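Local coordinates for protein Exo beta-1,2-glucooligosaccharide sophorohydrolase (non-reducing end) (Parabacteroides distasonis ATCC 8503, PDB 5Z06) that releases the disaccharide sophorose from the non-reducing end of linear beta-1,2-glucan and beta-1,2-glucooligosaccharides of at least four glucose units, at residues A[191-196]-A[259-264]; A[224-229]-A[253-258]; A[239-244]-A[644-649]. All coordinates share one frame; numbering follows the deposited sequence.

Contact 1. Residues A[191-196]-A[259-264]; sequences NAPVLQ and VTAVDY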
ATOM      1  N   ASN A 191      28.433  -7.715   6.391  1.00 50.45           N
ATOM      2  CA  ASN A 191      28.137  -9.061   6.838  1.00 50.51           C
ATOM      3  C   ASN A 191      26.908  -9.586   6.136  1.00 52.55           C
ATOM      4  O   ASN A 191      26.009  -8.825   5.770  1.00 50.72           O
ATOM      5  CB  ASN A 191      27.914  -9.066   8.349  1.00 52.82           C
ATOM      6  CG  ASN A 191      29.038  -8.370   9.090  1.00 55.00           C
ATOM      7  OD1 ASN A 191      28.813  -7.460   9.891  1.00 57.07           O
ATOM      8  ND2 ASN A 191      30.262  -8.743   8.762  1.00 55.54           N
ATOM      9  N   ALA A 192      26.894 -10.898   5.937  1.00 51.50           N
ATOM     10  CA  ALA A 192      25.719 -11.592   5.472  1.00 51.58           C
ATOM     11  C   ALA A 192      24.614 -11.395   6.499  1.00 50.41           C
ATOM     12  O   ALA A 192      24.872 -11.444   7.715  1.00 49.76           O
ATOM     13  CB  ALA A 192      26.007 -13.078   5.317  1.00 54.25           C
ATOM     14  N   PRO A 193      23.381 -11.159   6.025  1.00 45.48           N
ATOM     15  CA  PRO A 193      22.293 -11.273   6.964  1.00 45.29           C
ATOM     16  C   PRO A 193      22.146 -12.722   7.405  1.00 44.27           C
ATOM     17  O   PRO A 193      22.517 -13.640   6.661  1.00 43.12           O
ATOM     18  CB  PRO A 193      21.082 -10.828   6.144  1.00 47.27           C
ATOM     19  CG  PRO A 193      21.442 -11.135   4.742  1.00 46.42           C
ATOM     20  CD  PRO A 193      22.909 -10.883   4.656  1.00 46.72           C
ATOM     21  N   VAL A 194      21.626 -12.917   8.608  1.00 43.67           N
ATOM     22  CA  VAL A 194      21.203 -14.240   9.040  1.00 47.02           C
ATOM     23  C   VAL A 194      19.917 -14.565   8.281  1.00 44.72           C
ATOM     24  O   VAL A 194      18.896 -13.953   8.544  1.00 45.29           O
ATOM     25  CB  VAL A 194      20.956 -14.310  10.566  1.00 49.43           C
ATOM     26  CG1 VAL A 194      20.428 -15.687  10.976  1.00 51.13           C
ATOM     27  CG2 VAL A 194      22.245 -13.999  11.330  1.00 52.76           C
ATOM     28  N   LEU A 195      19.994 -15.493   7.326  1.00 42.70           N
ATOM     29  CA  LEU A 195      18.822 -16.028   6.626  1.00 38.80           C
ATOM     30  C   LEU A 195      18.158 -17.104   7.472  1.00 40.75           C
ATOM     31  O   LEU A 195      18.746 -18.159   7.749  1.00 39.26           O
ATOM     32  CB  LEU A 195      19.239 -16.582   5.271  1.00 38.63           C
ATOM     33  CG  LEU A 195      18.185 -16.904   4.214  1.00 36.74           C
ATOM     34  CD1 LEU A 195      17.285 -15.711   3.952  1.00 36.27           C
ATOM     35  CD2 LEU A 195      18.898 -17.317   2.935  1.00 35.28           C
ATOM     36  N   GLN A 196      16.927 -16.819   7.893  1.00 45.85           N
ATOM     37  CA  GLN A 196      16.281 -17.564   8.968  1.00 50.16           C
ATOM     38  C   GLN A 196      15.608 -18.785   8.422  1.00 54.98           C
ATOM     39  O   GLN A 196      15.754 -19.881   8.967  1.00 58.20           O
ATOM     40  CB  GLN A 196      15.238 -16.719   9.688  1.00 52.70           C
ATOM     41  CG  GLN A 196      15.797 -15.709  10.681  1.00 55.11           C
ATOM     42  CD  GLN A 196      14.689 -14.884  11.331  1.00 59.40           C
ATOM     43  OE1 GLN A 196      14.635 -14.752  12.553  1.00 62.23           O
ATOM     44  NE2 GLN A 196      13.796 -14.328  10.514  1.00 56.73           N
ATOM     45  N   VAL A 259      21.418 -15.222   0.544  1.00 36.33           N
ATOM     46  CA  VAL A 259      21.293 -13.779   0.492  1.00 36.66           C
ATOM     47  C   VAL A 259      22.618 -13.137   0.872  1.00 37.02           C
ATOM     48  O   VAL A 259      23.271 -13.553   1.831  1.00 37.87           O
ATOM     49  CB  VAL A 259      20.169 -13.324   1.427  1.00 36.59           C
ATOM     50  CG1 VAL A 259      20.054 -11.802   1.451  1.00 38.79           C
ATOM     51  CG2 VAL A 259      18.859 -13.964   0.990  1.00 34.00           C
ATOM     52  N   THR A 260      22.997 -12.108   0.125  1.00 37.32           N
ATOM     53  CA  THR A 260      24.162 -11.289   0.468  1.00 37.95           C
ATOM     54  C   THR A 260      23.701  -9.858   0.717  1.00 37.41           C
ATOM     55  O   THR A 260      22.619  -9.483   0.286  1.00 33.28           O
ATOM     56  CB  THR A 260      25.205 -11.285  -0.676  1.00 37.29           C
ATOM     57  OG1 THR A 260      24.646 -10.678  -1.837  1.00 38.19           O
ATOM     58  CG2 THR A 260      25.656 -12.699  -1.034  1.00 38.33           C
ATOM     59  N   ALA A 261      24.528  -9.087   1.429  1.00 40.61           N
ATOM     60  CA  ALA A 261      24.364  -7.634   1.572  1.00 39.86           C
ATOM     61  C   ALA A 261      25.324  -6.914   0.639  1.00 40.91           C
ATOM     62  O   ALA A 261      26.493  -7.272   0.541  1.00 42.81           O
ATOM     63  CB  ALA A 261      24.610  -7.202   3.004  1.00 39.98           C
ATOM     64  N   VAL A 262      24.823  -5.891  -0.039  1.00 41.89           N
ATOM     65  CA  VAL A 262      25.587  -5.128  -1.013  1.00 40.48           C
ATOM     66  C   VAL A 262      25.627  -3.692  -0.515  1.00 42.01           C
ATOM     67  O   VAL A 262      24.589  -3.135  -0.177  1.00 39.95           O
ATOM     68  CB  VAL A 262      24.928  -5.196  -2.397  1.00 40.53           C
ATOM     69  CG1 VAL A 262      25.701  -4.393  -3.437  1.00 39.64           C
ATOM     70  CG2 VAL A 262      24.801  -6.645  -2.837  1.00 41.06           C
ATOM     71  N   ASP A 263      26.826  -3.104  -0.449  1.00 41.86           N
ATOM     72  CA  ASP A 263      26.976  -1.705  -0.039  1.00 40.94           C
ATOM     73  C   ASP A 263      26.871  -0.806  -1.255  1.00 39.29           C
ATOM     74  O   ASP A 263      26.778  -1.295  -2.387  1.00 40.18           O
ATOM     75  CB  ASP A 263      28.281  -1.481   0.761  1.00 44.37           C
ATOM     76  CG  ASP A 263      29.564  -1.615  -0.078  1.00 44.64           C
ATOM     77  OD1 ASP A 263      29.554  -1.404  -1.304  1.00 43.03           O
ATOM     78  OD2 ASP A 263      30.605  -1.930   0.532  1.00 46.04           O
ATOM     79  N   TYR A 264      26.894   0.502  -1.037  1.00 37.87           N
ATOM     80  CA  TYR A 264      26.769   1.453  -2.142  1.00 42.02           C
ATOM     81  C   TYR A 264      27.935   1.446  -3.135  1.00 45.54           C
ATOM     82  O   TYR A 264      27.770   1.859  -4.287  1.00 49.45           O
ATOM     83  CB  TYR A 264      26.497   2.865  -1.622  1.00 40.87           C
ATOM     84  CG  TYR A 264      25.044   3.066  -1.287  1.00 38.83           C
ATOM     85  CD1 TYR A 264      24.485   2.500  -0.147  1.00 37.47           C
ATOM     86  CD2 TYR A 264      24.215   3.794  -2.135  1.00 38.10           C
ATOM     87  CE1 TYR A 264      23.146   2.684   0.152  1.00 37.44           C
ATOM     88  CE2 TYR A 264      22.881   3.981  -1.850  1.00 36.13           C
ATOM     89  CZ  TYR A 264      22.344   3.412  -0.712  1.00 37.76           C
ATOM     90  OH  TYR A 264      21.015   3.607  -0.422  1.00 34.00           O
TER
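Loop residue P193 and strand residue L195 face V259 as the two segments spread apart: the CA atoms of A192 and T260 are 5.2 Å apart, but those of L195 and V259 are 7.0 Å apart. The strands belong to different sheets. Strand 194-200 edges a three-stranded sheet, and strand 254-262 is internal to a four-stranded one. This topology matches a fibronectin type III-like sandwich. V259 is the most heavily covered residue of the contact. Its CG1 is anti to the backbone N (chi1 177°), and this sends the two methyls to different partners. P193 CG, on the pyrrolidine ring, reaches V259 CG1 at 3.6 Å. L195 CD1 meets V259 CG2 at 3.8 Å, with L195 CD2 almost as near. Both side chains cross the valine at about a right angle. Further along, P193 CD lies 4.0 Å from A261 N, and A261 CB packs 3.5 Å from N191 O. P193 also touches W209 and Y220, one from each sheet. The chemistry between the segments is therefore apolar: P193 and L195 pack against V259 between the two sheets by van der Waals contact, while V259 N and A261 N bond to S272 OG and S269 OG respectively.

Contact 2. Residues A[224-229]-A[253-258]; sequences RSFDGI and KKAYYK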
ATOM      1  N   ARG A 224      19.285 -17.662  -5.963  1.00 36.34           N
ATOM      2  CA  ARG A 224      18.464 -18.846  -5.991  1.00 37.35           C
ATOM      3  C   ARG A 224      19.152 -19.973  -6.745  1.00 36.27           C
ATOM      4  O   ARG A 224      19.823 -19.750  -7.744  1.00 34.53           O
ATOM      5  CB  ARG A 224      17.135 -18.544  -6.656  1.00 36.08           C
ATOM      6  CG  ARG A 224      16.159 -19.709  -6.570  1.00 36.65           C
ATOM      7  CD  ARG A 224      14.871 -19.338  -7.244  1.00 35.96           C
ATOM      8  NE  ARG A 224      15.046 -19.085  -8.664  1.00 34.80           N
ATOM      9  CZ  ARG A 224      14.154 -18.472  -9.447  1.00 36.51           C
ATOM     10  NH1 ARG A 224      13.004 -18.012  -8.967  1.00 37.60           N
ATOM     11  NH2 ARG A 224      14.408 -18.314 -10.731  1.00 37.39           N
ATOM     12  N   SER A 225      18.961 -21.183  -6.254  1.00 39.40           N
ATOM     13  CA  SER A 225      19.395 -22.371  -6.959  1.00 41.94           C
ATOM     14  C   SER A 225      18.234 -23.342  -7.014  1.00 42.07           C
ATOM     15  O   SER A 225      17.487 -23.481  -6.046  1.00 40.41           O
ATOM     16  CB  SER A 225      20.584 -22.996  -6.252  1.00 41.40           C
ATOM     17  OG  SER A 225      21.042 -24.103  -6.994  1.00 45.71           O
ATOM     18  N   PHE A 226      18.068 -23.986  -8.160  1.00 43.01           N
ATOM     19  CA  PHE A 226      17.154 -25.117  -8.285  1.00 44.22           C
ATOM     20  C   PHE A 226      17.821 -26.466  -8.054  1.00 45.13           C
ATOM     21  O   PHE A 226      17.120 -27.461  -7.910  1.00 46.73           O
ATOM     22  CB  PHE A 226      16.460 -25.096  -9.634  1.00 42.27           C
ATOM     23  CG  PHE A 226      15.554 -23.926  -9.817  1.00 43.54           C
ATOM     24  CD1 PHE A 226      14.573 -23.625  -8.868  1.00 42.64           C
ATOM     25  CD2 PHE A 226      15.651 -23.128 -10.950  1.00 46.32           C
ATOM     26  CE1 PHE A 226      13.721 -22.546  -9.039  1.00 42.43           C
ATOM     27  CE2 PHE A 226      14.794 -22.052 -11.130  1.00 45.95           C
ATOM     28  CZ  PHE A 226      13.826 -21.760 -10.170  1.00 44.30           C
ATOM     29  N   ASP A 227      19.154 -26.496  -7.995  1.00 45.19           N
ATOM     30  CA  ASP A 227      19.891 -27.740  -7.724  1.00 47.08           C
ATOM     31  C   ASP A 227      20.788 -27.703  -6.477  1.00 47.40           C
ATOM     32  O   ASP A 227      21.339 -28.726  -6.095  1.00 48.47           O
ATOM     33  CB  ASP A 227      20.680 -28.184  -8.969  1.00 46.79           C
ATOM     34  CG  ASP A 227      21.706 -27.166  -9.438  1.00 48.82           C
ATOM     35  OD1 ASP A 227      22.221 -26.359  -8.628  1.00 47.09           O
ATOM     36  OD2 ASP A 227      22.011 -27.183 -10.648  1.00 51.75           O
ATOM     37  N   GLY A 228      20.921 -26.538  -5.842  1.00 46.85           N
ATOM     38  CA  GLY A 228      21.800 -26.379  -4.692  1.00 48.68           C
ATOM     39  C   GLY A 228      23.268 -26.161  -5.016  1.00 50.24           C
ATOM     40  O   GLY A 228      24.074 -25.981  -4.110  1.00 50.74           O
ATOM     41  N   ILE A 229      23.609 -26.144  -6.302  1.00 51.83           N
ATOM     42  CA  ILE A 229      24.987 -26.067  -6.759  1.00 54.10           C
ATOM     43  C   ILE A 229      25.194 -24.684  -7.349  1.00 50.98           C
ATOM     44  O   ILE A 229      25.914 -23.879  -6.777  1.00 54.15           O
ATOM     45  CB  ILE A 229      25.291 -27.175  -7.813  1.00 58.57           C
ATOM     46  CG1 ILE A 229      25.262 -28.561  -7.145  1.00 60.88           C
ATOM     47  CG2 ILE A 229      26.626 -26.920  -8.530  1.00 55.10           C
ATOM     48  CD1 ILE A 229      25.022 -29.705  -8.112  1.00 61.11           C
ATOM     49  N   LYS A 253       8.051 -27.445  -6.584  1.00 31.64           N
ATOM     50  CA  LYS A 253       9.322 -26.941  -7.049  1.00 30.80           C
ATOM     51  C   LYS A 253      10.167 -26.619  -5.864  1.00 31.38           C
ATOM     52  O   LYS A 253       9.753 -25.829  -4.993  1.00 30.04           O
ATOM     53  CB  LYS A 253       9.125 -25.680  -7.877  1.00 31.44           C
ATOM     54  CG  LYS A 253      10.385 -25.176  -8.555  1.00 33.03           C
ATOM     55  CD  LYS A 253      10.967 -26.164  -9.567  1.00 35.72           C
ATOM     56  CE  LYS A 253      11.809 -25.398 -10.591  1.00 40.05           C
ATOM     57  NZ  LYS A 253      12.668 -26.236 -11.482  1.00 42.91           N
ATOM     58  N   LYS A 254      11.345 -27.236  -5.832  1.00 30.57           N
ATOM     59  CA  LYS A 254      12.307 -27.014  -4.784  1.00 32.99           C
ATOM     60  C   LYS A 254      13.212 -25.880  -5.205  1.00 32.61           C
ATOM     61  O   LYS A 254      13.644 -25.816  -6.353  1.00 31.70           O
ATOM     62  CB  LYS A 254      13.137 -28.272  -4.519  1.00 34.99           C
ATOM     63  CG  LYS A 254      14.159 -28.068  -3.411  1.00 37.11           C
ATOM     64  CD  LYS A 254      14.531 -29.382  -2.729  1.00 37.77           C
ATOM     65  CE  LYS A 254      15.300 -29.129  -1.437  1.00 39.31           C
ATOM     66  NZ  LYS A 254      15.850 -30.385  -0.849  1.00 39.62           N
ATOM     67  N   ALA A 255      13.479 -24.973  -4.276  1.00 33.90           N
ATOM     68  CA  ALA A 255      14.455 -23.912  -4.511  1.00 35.11           C
ATOM     69  C   ALA A 255      15.262 -23.647  -3.255  1.00 35.51           C
ATOM     70  O   ALA A 255      14.776 -23.804  -2.141  1.00 35.10           O
ATOM     71  CB  ALA A 255      13.784 -22.634  -5.002  1.00 35.18           C
ATOM     72  N   TYR A 256      16.508 -23.265  -3.475  1.00 35.39           N
ATOM     73  CA  TYR A 256      17.452 -22.973  -2.432  1.00 37.87           C
ATOM     74  C   TYR A 256      17.750 -21.506  -2.559  1.00 36.92           C
ATOM     75  O   TYR A 256      17.771 -20.970  -3.669  1.00 38.97           O
ATOM     76  CB  TYR A 256      18.768 -23.752  -2.618  1.00 39.18           C
ATOM     77  CG  TYR A 256      18.645 -25.259  -2.673  1.00 39.99           C
ATOM     78  CD1 TYR A 256      18.163 -25.888  -3.827  1.00 41.35           C
ATOM     79  CD2 TYR A 256      19.058 -26.061  -1.608  1.00 41.34           C
ATOM     80  CE1 TYR A 256      18.063 -27.264  -3.914  1.00 41.30           C
ATOM     81  CE2 TYR A 256      18.963 -27.454  -1.686  1.00 43.13           C
ATOM     82  CZ  TYR A 256      18.468 -28.043  -2.853  1.00 42.43           C
ATOM     83  OH  TYR A 256      18.341 -29.398  -2.995  1.00 42.99           O
ATOM     84  N   TYR A 257      17.998 -20.866  -1.429  1.00 35.31           N
ATOM     85  CA  TYR A 257      18.199 -19.429  -1.395  1.00 34.20           C
ATOM     86  C   TYR A 257      19.363 -19.023  -0.504  1.00 35.33           C
ATOM     87  O   TYR A 257      19.624 -19.615   0.540  1.00 36.18           O
ATOM     88  CB  TYR A 257      16.934 -18.718  -0.930  1.00 31.48           C
ATOM     89  CG  TYR A 257      15.779 -18.918  -1.855  1.00 29.28           C
ATOM     90  CD1 TYR A 257      15.559 -18.057  -2.917  1.00 29.49           C
ATOM     91  CD2 TYR A 257      14.892 -19.969  -1.664  1.00 28.98           C
ATOM     92  CE1 TYR A 257      14.479 -18.246  -3.781  1.00 29.16           C
ATOM     93  CE2 TYR A 257      13.823 -20.177  -2.524  1.00 27.25           C
ATOM     94  CZ  TYR A 257      13.616 -19.308  -3.569  1.00 26.92           C
ATOM     95  OH  TYR A 257      12.551 -19.488  -4.393  1.00 26.15           O
ATOM     96  N   LYS A 258      20.007 -17.951  -0.933  1.00 37.06           N
ATOM     97  CA  LYS A 258      21.213 -17.454  -0.347  1.00 39.31           C
ATOM     98  C   LYS A 258      21.096 -15.957  -0.507  1.00 37.02           C
ATOM     99  O   LYS A 258      20.725 -15.468  -1.583  1.00 33.48           O
ATOM    100  CB  LYS A 258      22.380 -17.966  -1.175  1.00 43.20           C
ATOM    101  CG  LYS A 258      23.620 -18.361  -0.423  1.00 47.85           C
ATOM    102  CD  LYS A 258      24.515 -19.229  -1.312  1.00 50.98           C
ATOM    103  CE  LYS A 258      24.789 -18.554  -2.657  1.00 54.97           C
ATOM    104  NZ  LYS A 258      25.947 -19.144  -3.373  1.00 59.63           N
TER
HETATM  105  O   HOH W   1      14.591 -27.687  -7.976  1.00 37.95           O
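S225 and Y256 form an antiparallel hydrogen-bonded pair, with S225 N to Y256 O at 2.9 Å and Y256 N to S225 O at 2.8 Å. Both bonds are nearly straight, each 164° at the hydrogen. R224 and Y257 are the adjacent non-hydrogen-bonded pair. Their strands, 219-225 and 254-262, are neighbours inside the four-stranded sheet. After S225 the chain leaves the strand through an ST turn, D227 N to S225 OG, and an Asx turn, I229 N to D227 OD1. S225 OG also bonds to T230 O, and D227 OD1 to T230 N. A water links F226 O to K254 O.

The aromatic contacts come next. G228 CA sits over the centre of one Y256 ring face, 3.8 Å from the centroid, a CH-pi contact. S225 O meets the same ring at its edge, in plane.

On the face opposite S225 and Y256, R224 runs alongside Y257, with R224 CG 3.6 Å from Y257 CE1. Their polar ends share D246, which takes a salt bridge from R224 and a hydrogen bond from Y257. F226 CZ lies over a guanidinium face of R224, offset toward its rim. The K253 chain bends at chi2 (62°) and brings NZ over one F226 face, 4.2 Å from the centroid, a cation-pi contact. K253 CE adds a CH-pi contact.

Backbone bonds thus set the strand register, while cation-pi and CH-pi contacts pack the turn against the strand.

Contact 3. Residues A[239-244]-A[644-649]; sequences PWMNRY and GEYGFR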
ATOM      1  N   PRO A 239      17.008  -2.338   2.136  1.00 39.10           N
ATOM      2  CA  PRO A 239      17.130  -2.615   3.589  1.00 39.23           C
ATOM      3  C   PRO A 239      15.839  -2.518   4.435  1.00 37.42           C
ATOM      4  O   PRO A 239      15.753  -3.145   5.472  1.00 37.90           O
ATOM      5  CB  PRO A 239      18.161  -1.573   4.069  1.00 39.62           C
ATOM      6  CG  PRO A 239      18.793  -1.028   2.836  1.00 39.62           C
ATOM      7  CD  PRO A 239      17.765  -1.128   1.757  1.00 39.06           C
ATOM      8  N   TRP A 240      14.863  -1.748   3.963  1.00 37.22           N
ATOM      9  CA  TRP A 240      13.513  -1.655   4.557  1.00 38.73           C
ATOM     10  C   TRP A 240      12.646  -2.907   4.364  1.00 41.95           C
ATOM     11  O   TRP A 240      11.577  -3.021   4.964  1.00 40.71           O
ATOM     12  CB  TRP A 240      12.755  -0.402   4.044  1.00 36.98           C
ATOM     13  CG  TRP A 240      12.750  -0.186   2.539  1.00 37.40           C
ATOM     14  CD1 TRP A 240      13.619   0.599   1.822  1.00 38.63           C
ATOM     15  CD2 TRP A 240      11.830  -0.731   1.584  1.00 36.66           C
ATOM     16  NE1 TRP A 240      13.297   0.561   0.478  1.00 39.51           N
ATOM     17  CE2 TRP A 240      12.206  -0.248   0.309  1.00 38.93           C
ATOM     18  CE3 TRP A 240      10.725  -1.574   1.680  1.00 38.88           C
ATOM     19  CZ2 TRP A 240      11.517  -0.593  -0.859  1.00 41.49           C
ATOM     20  CZ3 TRP A 240      10.042  -1.926   0.519  1.00 40.89           C
ATOM     21  CH2 TRP A 240      10.436  -1.432  -0.733  1.00 41.98           C
ATOM     22  N   MET A 241      13.107  -3.852   3.552  1.00 43.47           N
ATOM     23  CA  MET A 241      12.439  -5.134   3.412  1.00 45.12           C
ATOM     24  C   MET A 241      13.441  -6.255   3.740  1.00 44.72           C
ATOM     25  O   MET A 241      14.308  -6.549   2.932  1.00 54.23           O
ATOM     26  CB  MET A 241      11.893  -5.223   1.978  1.00 45.61           C
ATOM     27  CG  MET A 241      10.935  -6.353   1.669  1.00 47.53           C
ATOM     28  SD  MET A 241       9.461  -6.405   2.687  1.00 50.78           S
ATOM     29  CE  MET A 241       8.677  -4.891   2.158  1.00 51.02           C
ATOM     30  N   ASN A 242      13.308  -6.875   4.917  1.00 40.81           N
ATOM     31  CA  ASN A 242      14.114  -8.038   5.334  1.00 40.24           C
ATOM     32  C   ASN A 242      13.489  -9.372   4.920  1.00 38.52           C
ATOM     33  O   ASN A 242      13.509 -10.376   5.656  1.00 36.07           O
ATOM     34  CB  ASN A 242      14.311  -8.037   6.850  1.00 41.18           C
ATOM     35  CG  ASN A 242      15.068  -6.823   7.330  1.00 44.23           C
ATOM     36  OD1 ASN A 242      15.997  -6.326   6.667  1.00 45.28           O
ATOM     37  ND2 ASN A 242      14.665  -6.323   8.486  1.00 46.02           N
ATOM     38  N   ARG A 243      12.979  -9.386   3.705  1.00 34.71           N
ATOM     39  CA  ARG A 243      12.086 -10.408   3.295  1.00 32.68           C
ATOM     40  C   ARG A 243      12.060 -10.444   1.805  1.00 30.16           C
ATOM     41  O   ARG A 243      12.106  -9.397   1.180  1.00 33.72           O
ATOM     42  CB  ARG A 243      10.702 -10.033   3.775  1.00 34.60           C
ATOM     43  CG  ARG A 243      10.009 -11.216   4.293  1.00 33.71           C
ATOM     44  CD  ARG A 243       8.569 -10.913   4.646  1.00 31.01           C
ATOM     45  NE  ARG A 243       8.354 -11.531   5.923  1.00 28.25           N
ATOM     46  CZ  ARG A 243       8.356 -12.838   6.150  1.00 26.96           C
ATOM     47  NH1 ARG A 243       8.473 -13.725   5.171  1.00 27.61           N
ATOM     48  NH2 ARG A 243       8.182 -13.254   7.382  1.00 26.08           N
ATOM     49  N   TYR A 244      11.960 -11.631   1.231  1.00 27.65           N
ATOM     50  CA  TYR A 244      11.821 -11.734  -0.199  1.00 28.02           C
ATOM     51  C   TYR A 244      10.833 -12.829  -0.545  1.00 28.11           C
ATOM     52  O   TYR A 244      10.881 -13.923   0.026  1.00 27.91           O
ATOM     53  CB  TYR A 244      13.172 -11.977  -0.863  1.00 27.69           C
ATOM     54  CG  TYR A 244      13.014 -12.321  -2.308  1.00 27.52           C
ATOM     55  CD1 TYR A 244      12.486 -11.390  -3.199  1.00 28.15           C
ATOM     56  CD2 TYR A 244      13.340 -13.588  -2.782  1.00 27.79           C
ATOM     57  CE1 TYR A 244      12.299 -11.699  -4.532  1.00 28.18           C
ATOM     58  CE2 TYR A 244      13.180 -13.902  -4.116  1.00 27.91           C
ATOM     59  CZ  TYR A 244      12.659 -12.965  -4.980  1.00 27.71           C
ATOM     60  OH  TYR A 244      12.504 -13.307  -6.284  1.00 28.76           O
ATOM     61  N   GLY A 644       3.279 -10.492  -2.804  1.00 24.14           N
ATOM     62  CA  GLY A 644       4.498  -9.971  -2.259  1.00 24.67           C
ATOM     63  C   GLY A 644       4.657 -10.385  -0.806  1.00 24.89           C
ATOM     64  O   GLY A 644       3.882 -11.207  -0.277  1.00 23.37           O
ATOM     65  N   GLU A 645       5.608  -9.716  -0.164  1.00 23.49           N
ATOM     66  CA  GLU A 645       6.124 -10.085   1.150  1.00 24.60           C
ATOM     67  C   GLU A 645       5.128  -9.805   2.243  1.00 26.02           C
ATOM     68  O   GLU A 645       5.158 -10.472   3.295  1.00 25.15           O
ATOM     69  CB  GLU A 645       7.414  -9.310   1.441  1.00 24.98           C
ATOM     70  CG  GLU A 645       8.597  -9.719   0.574  1.00 25.22           C
ATOM     71  CD  GLU A 645       8.569  -9.178  -0.840  1.00 24.95           C
ATOM     72  OE1 GLU A 645       7.722  -8.340  -1.175  1.00 25.63           O
ATOM     73  OE2 GLU A 645       9.437  -9.585  -1.613  1.00 25.20           O
ATOM     74  N   TYR A 646       4.265  -8.802   2.012  1.00 26.42           N
ATOM     75  CA  TYR A 646       3.263  -8.419   2.985  1.00 25.71           C
ATOM     76  C   TYR A 646       1.847  -8.681   2.496  1.00 25.54           C
ATOM     77  O   TYR A 646       0.910  -8.035   2.931  1.00 26.79           O
ATOM     78  CB  TYR A 646       3.458  -6.978   3.417  1.00 26.95           C
ATOM     79  CG  TYR A 646       4.710  -6.702   4.223  1.00 28.94           C
ATOM     80  CD1 TYR A 646       5.266  -7.651   5.086  1.00 31.95           C
ATOM     81  CD2 TYR A 646       5.327  -5.482   4.144  1.00 30.30           C
ATOM     82  CE1 TYR A 646       6.407  -7.368   5.800  1.00 31.65           C
ATOM     83  CE2 TYR A 646       6.454  -5.197   4.878  1.00 30.99           C
ATOM     84  CZ  TYR A 646       6.978  -6.142   5.699  1.00 30.84           C
ATOM     85  OH  TYR A 646       8.094  -5.833   6.403  1.00 34.04           O
ATOM     86  N   GLY A 647       1.694  -9.681   1.640  1.00 24.27           N
ATOM     87  CA  GLY A 647       0.408 -10.051   1.091  1.00 24.46           C
ATOM     88  C   GLY A 647       0.377  -9.505  -0.315  1.00 25.13           C
ATOM     89  O   GLY A 647       1.418  -9.289  -0.936  1.00 26.36           O
ATOM     90  N   PHE A 648      -0.812  -9.251  -0.818  1.00 26.11           N
ATOM     91  CA  PHE A 648      -0.921  -8.771  -2.180  1.00 26.75           C
ATOM     92  C   PHE A 648      -0.511  -7.329  -2.232  1.00 25.54           C
ATOM     93  O   PHE A 648      -0.739  -6.577  -1.292  1.00 25.81           O
ATOM     94  CB  PHE A 648      -2.320  -8.933  -2.746  1.00 25.56           C
ATOM     95  CG  PHE A 648      -2.765 -10.346  -2.820  1.00 26.64           C
ATOM     96  CD1 PHE A 648      -2.426 -11.131  -3.904  1.00 27.27           C
ATOM     97  CD2 PHE A 648      -3.551 -10.897  -1.819  1.00 26.99           C
ATOM     98  CE1 PHE A 648      -2.861 -12.438  -3.977  1.00 26.48           C
ATOM     99  CE2 PHE A 648      -3.972 -12.213  -1.888  1.00 26.08           C
ATOM    100  CZ  PHE A 648      -3.623 -12.978  -2.966  1.00 25.95           C
ATOM    101  N   ARG A 649       0.061  -6.944  -3.359  1.00 25.20           N
ATOM    102  CA  ARG A 649       0.370  -5.548  -3.576  1.00 27.61           C
ATOM    103  C   ARG A 649      -0.900  -4.729  -3.553  1.00 26.48           C
ATOM    104  O   ARG A 649      -1.983  -5.234  -3.780  1.00 26.97           O
ATOM    105  CB  ARG A 649       1.139  -5.364  -4.871  1.00 29.16           C
ATOM    106  CG  ARG A 649       2.464  -6.080  -4.787  1.00 29.55           C
ATOM    107  CD  ARG A 649       3.371  -5.788  -5.952  1.00 30.66           C
ATOM    108  NE  ARG A 649       4.499  -6.696  -5.871  1.00 31.91           N
ATOM    109  CZ  ARG A 649       5.545  -6.523  -5.071  1.00 32.91           C
ATOM    110  NH1 ARG A 649       5.635  -5.454  -4.271  1.00 32.38           N
ATOM    111  NH2 ARG A 649       6.511  -7.429  -5.081  1.00 33.59           N
TER
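M241 and R243 receive E645 and Y646 at an interface between domains. E645 and Y646 are the central residues of a type I beta turn, G644 to G647, which closes a short hairpin in the glycoamylase-like region. The other partner is the loop at M241 and the start of strand 243-247 in the fibronectin type III-like sandwich.

E645 meets the other segment from CB to OE2. Its CB sits between two side chains, 3.8 Å from M241 SD and 3.8 Å from R243 CD. CG follows, 3.6 Å from R243 O. The chain then bends at chi2 (77°), which turns the carboxylate along the strand toward Y244. CD lies 4.2 Å from Y244 CA, and OE2 is 3.5 Å from the same CA. OE2 ends in a salt bridge with R237 and a hydrogen bond from T245 N, both in the sandwich. With an alanine here, R237 is likely to lose its carboxylate mate and T245 N its acceptor, and a gap would probably open beside R243 O.

R243 slides past E645 in the opposite direction. Its charged end goes to E301 instead, through a salt bridge at NE. E645 O accepts from R297 of helix 284-297, so the turn is held by the helix as well as by the sandwich.

M241 and Y646 approach from opposite directions in a Met-aromatic contact. M241 SD lies oblique to the ring, 4.3 Å from its centroid. The closest atoms of this pair are M241 CE and Y646 CE2, at 3.5 Å.

How the contacts relate
Contacts 1 and 2 share strand 254-262, and their centres are about 17 Å apart. They touch directly: L195 CD2 packs 3.4 Å from Y257 O. Contact 2 pairs neighbouring strands in one sheet, and contact 1 joins that sheet to the opposite one. Along the chain contact 2 is nested within the loop closed by contact 1. Contact 3 uses strand 243-247 and ties the sandwich to the glycoamylase-like region. Its centre is about 16 Å from that of contact 1 and about 20 Å from that of contact 2, without touching either. The Y244 side chain is about 12 Å from the bound calcium ion; none of the three contacts contains a calcium ligand.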